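Local coordinates for hypothetical protein (Uncultured marine organism, PDB 2OD6) that is of unknown function but forms a dimer of ferredoxin-like subunits and holds a 10-oxohexadecanoic acid molecule in a pocket, at residues 24-27 and 28-31; 38-41 and 42-46. All coordinates share one frame; numbering follows the deposited sequence.

Contact 1 (24-27 and 28-31); sequences FIDA and VEKT
Asp26 and Lys30, one helical turn apart, are joined by a salt bridge on the outer side of helix 18-40. The lysine can be followed outward from its backbone. Its CB and CG both pass the carbonyl oxygen of Asp26, which also accepts the bond from Lys30 N. CD then comes to the carboxylate, with OD2 of Asp26 at 3.6 Å. CE lies 3.2 Å from each of Asp26 OD1 and OD2. At the tip, Lys30 NZ donates to Asp26 OD2 at 2.7 Å, on the syn lone pair. Asp26 CG stands anti to its own N (chi1 -169°), which turns the carboxylate toward the next turn. Its other oxygen, OD1, lies 4.2 Å from Glu29 OE1. A water donates to both of these oxygens and probably eases the repulsion between the two acids.

Asp26-Lys30, Phe24-Val28, Ile25-Glu29 and Ala27-Thr31 are i to i+4 pairs of the alpha-helix that follows the first strand of the ferredoxin-like subunit. Phe24, Ile25 and Val28 are buried. Val28 CG2 sits over one face of the Phe24 ring, 3.8 Å from its centroid, a CH-pi contact. Met49 of strand 44-52 packs on Val28, and Met63 of strand 59-67 on Phe24. Glu29 is less enclosed; its carboxylate lies alongside Ile25, CD 3.6 Å from Ile25 CG2. Met108 of the second subunit packs on Val28 and Glu29. Thr31, also partly exposed, gives Ala27 O two bonds, from N and from OG1 at 2.9 Å, which arrive from opposite faces of the carbonyl plane. Thr31 also touches the bound 10-oxohexadecanoic acid.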
# COMPACT_ATOMS: atom_id res chain seq x y z
N PHE A 24 -14.73 -7.30 -11.07
CA PHE A 24 -14.51 -6.26 -10.08
C PHE A 24 -13.70 -5.13 -10.60
O PHE A 24 -14.11 -3.97 -10.39
CB PHE A 24 -13.81 -6.87 -8.84
CG PHE A 24 -13.68 -5.92 -7.72
CD1 PHE A 24 -14.75 -5.70 -6.86
CD2 PHE A 24 -12.47 -5.23 -7.52
CE1 PHE A 24 -14.62 -4.79 -5.82
CE2 PHE A 24 -12.34 -4.34 -6.49
CZ PHE A 24 -13.42 -4.08 -5.66
N ILE A 25 -12.56 -5.42 -11.22
CA ILE A 25 -11.72 -4.29 -11.80
C ILE A 25 -12.54 -3.42 -12.75
O ILE A 25 -12.42 -2.18 -12.77
CB ILE A 25 -10.44 -4.81 -12.54
CG1 ILE A 25 -9.32 -5.16 -11.55
CG2 ILE A 25 -9.87 -3.87 -13.47
CD1 ILE A 25 -9.09 -6.59 -11.42
N ASP A 26 -13.32 -4.08 -13.61
CA ASP A 26 -14.14 -3.40 -14.59
C ASP A 26 -15.20 -2.51 -13.91
O ASP A 26 -15.35 -1.31 -14.26
CB ASP A 26 -14.75 -4.44 -15.53
CG ASP A 26 -15.41 -3.81 -16.77
OD1 ASP A 26 -14.77 -2.97 -17.44
OD2 ASP A 26 -16.57 -4.13 -17.01
N ALA A 27 -15.88 -3.06 -12.90
CA ALA A 27 -16.87 -2.30 -12.11
C ALA A 27 -16.25 -1.06 -11.53
O ALA A 27 -16.80 0.06 -11.61
CB ALA A 27 -17.51 -3.20 -11.03
N VAL A 28 -15.05 -1.20 -10.96
CA VAL A 28 -14.41 -0.11 -10.26
C VAL A 28 -14.00 0.94 -11.31
O VAL A 28 -14.13 2.17 -11.11
CB VAL A 28 -13.16 -0.62 -9.42
CG1 VAL A 28 -12.28 0.56 -8.93
CG2 VAL A 28 -13.61 -1.57 -8.27
N GLU A 29 -13.47 0.46 -12.43
CA GLU A 29 -13.08 1.38 -13.52
C GLU A 29 -14.30 2.10 -14.11
O GLU A 29 -14.28 3.31 -14.34
CB GLU A 29 -12.36 0.61 -14.62
CG GLU A 29 -10.97 0.14 -14.24
CD GLU A 29 -10.33 -0.81 -15.26
OE1 GLU A 29 -11.09 -1.51 -16.00
OE2 GLU A 29 -9.08 -0.87 -15.31
N LYS A 30 -15.38 1.38 -14.32
CA LYS A 30 -16.54 1.96 -15.00
C LYS A 30 -17.27 3.00 -14.13
O LYS A 30 -17.82 3.94 -14.67
CB LYS A 30 -17.50 0.87 -15.51
CG LYS A 30 -16.93 0.17 -16.77
CD LYS A 30 -17.89 -0.79 -17.38
CE LYS A 30 -17.32 -1.45 -18.63
NZ LYS A 30 -18.07 -2.74 -18.84
N THR A 31 -17.24 2.85 -12.81
CA THR A 31 -17.97 3.73 -11.89
C THR A 31 -17.12 4.89 -11.37
O THR A 31 -17.60 5.79 -10.66
CB THR A 31 -18.56 2.92 -10.73
OG1 THR A 31 -17.51 2.32 -9.97
CG2 THR A 31 -19.49 1.83 -11.26
O HOH W 1 -13.17 -0.79 -17.68

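Contact 2 (38-41 and 42-46); sequences EMKS and RGLLK
Leu44 CD2 packs against Met39 CB at 3.5 Å, and this is the tight, buried part of the contact. Residue 39 is selenomethionine. With chi1 of Leu44 at -173°, CG swings away from the backbone N, and CD2 is carried onto Met39 CB. Beside them a Schellman motif ends the helix. Leu44 N donates to Met39 O at 2.9 Å, and Gly43 N donates to Lys40 O. Gly43 is the C-prime residue. Its positive phi (102°) would press a CB against the preceding carbonyl oxygen, so glycine fits here.

The solvent side is held by polar groups. Arg42 runs alongside Glu38. Its NH1 donates to Glu38 OE1 at 2.7 Å, on the anti lone pair, and to Glu38 O at 3.0 Å. The carboxylate and guanidinium planes are 48° apart, and a water links OE1 to NH2. Ser41 OG reaches Glu38 O from the other face of that carbonyl. Replacing Arg42 by alanine removes both NH1 bonds, and the Glu38 carboxylate is likely to lose its charged mate. The extended Lys40 chain carries NZ to a salt bridge with the C-terminal carboxylate (OXT) of Val110 of the second subunit.

Tyr79 of helix 70-85 packs on Glu38 and Arg42, and Leu80 on Met39. Tyr67 of strand 59-67 lies against Met39 and Leu44. Leu45 and Lys46 both face Glu66 of that strand in a classic beta bulge.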
# COMPACT_ATOMS: atom_id res chain seq x y z
N GLU A 38 -16.19 12.36 -6.12
CA GLU A 38 -16.76 12.54 -4.78
C GLU A 38 -15.72 12.46 -3.70
O GLU A 38 -15.70 13.28 -2.78
CB GLU A 38 -17.87 11.53 -4.53
CG GLU A 38 -19.08 11.75 -5.40
CD GLU A 38 -19.87 13.01 -5.08
OE1 GLU A 38 -19.65 13.65 -4.02
OE2 GLU A 38 -20.73 13.37 -5.89
N MSE A 39 -14.85 11.46 -3.80
CA MSE A 39 -13.80 11.25 -2.80
C MSE A 39 -12.73 12.36 -2.81
O MSE A 39 -12.26 12.80 -1.75
CB MSE A 39 -13.15 9.86 -2.99
CG MSE A 39 -14.09 8.76 -2.71
SE MSE A 39 -13.28 6.98 -2.68
CE MSE A 39 -12.57 6.86 -0.82
N LYS A 40 -12.36 12.83 -3.99
CA LYS A 40 -11.38 13.88 -4.07
C LYS A 40 -11.93 15.16 -3.54
O LYS A 40 -11.20 15.92 -2.91
CB LYS A 40 -10.87 14.06 -5.50
CG LYS A 40 -10.01 12.91 -5.97
CD LYS A 40 -9.16 13.34 -7.13
CE LYS A 40 -8.14 12.26 -7.48
NZ LYS A 40 -7.54 12.60 -8.81
N SER A 41 -13.24 15.41 -3.73
CA SER A 41 -13.85 16.63 -3.19
C SER A 41 -13.87 16.58 -1.67
O SER A 41 -14.08 17.61 -1.03
CB SER A 41 -15.28 16.80 -3.70
OG SER A 41 -16.15 15.87 -3.06
N ARG A 42 -13.67 15.39 -1.10
CA ARG A 42 -13.58 15.18 0.35
C ARG A 42 -12.18 14.98 0.86
O ARG A 42 -11.99 14.64 2.04
CB ARG A 42 -14.46 14.00 0.73
CG ARG A 42 -15.91 14.27 0.52
CD ARG A 42 -16.72 13.01 0.67
NE ARG A 42 -18.14 13.32 0.70
CZ ARG A 42 -18.89 13.56 -0.37
NH1 ARG A 42 -18.39 13.53 -1.59
NH2 ARG A 42 -20.17 13.86 -0.20
N GLY A 43 -11.19 15.14 -0.02
CA GLY A 43 -9.77 15.07 0.39
C GLY A 43 -8.98 13.81 0.10
O GLY A 43 -7.88 13.66 0.62
N LEU A 44 -9.52 12.91 -0.71
CA LEU A 44 -8.74 11.86 -1.35
C LEU A 44 -7.72 12.51 -2.26
O LEU A 44 -8.06 13.33 -3.11
CB LEU A 44 -9.62 10.91 -2.19
CG LEU A 44 -8.93 9.66 -2.79
CD1 LEU A 44 -8.60 8.62 -1.75
CD2 LEU A 44 -9.82 9.05 -3.85
N LEU A 45 -6.45 12.17 -2.06
CA LEU A 45 -5.38 12.71 -2.91
C LEU A 45 -5.14 11.81 -4.14
O LEU A 45 -4.93 12.31 -5.25
CB LEU A 45 -4.08 12.92 -2.11
CG LEU A 45 -3.95 14.03 -1.05
CD1 LEU A 45 -2.59 13.82 -0.31
CD2 LEU A 45 -4.08 15.46 -1.60
N LYS A 46 -5.22 10.49 -3.94
CA LYS A 46 -4.89 9.53 -4.97
C LYS A 46 -5.52 8.20 -4.64
O LYS A 46 -5.65 7.82 -3.45
CB LYS A 46 -3.36 9.37 -5.11
CG LYS A 46 -2.90 8.50 -6.26
CD LYS A 46 -1.37 8.33 -6.29
CE LYS A 46 -0.96 6.99 -6.93
NZ LYS A 46 0.51 6.94 -7.07
O HOH W 2 -22.15 14.14 -2.52
O HOH W 3 -4.29 11.80 -7.83
O HOH W 4 -7.88 15.79 -3.64

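In the fold
Both contacts use helix 18-40. Contact 1 lies within the helix and contact 2 at its C-terminal end, with centres about 18 Å apart and nearest atoms about 8 Å apart. Each is partly buried, with an apolar side and a salt bridge on a more open side. In contact 1 the apolar side chains face the sheet and the second subunit, and the backbone bonds are regular helical ones. In contact 2 those bonds change to a capping pattern as the chain turns into strand 44-52, and helix 70-85 and strand 59-67 are neighbours. The second subunit packs on apolar groups in contact 1 but forms a salt bridge in contact 2. Contact 1 holds a residue of the ligand pocket.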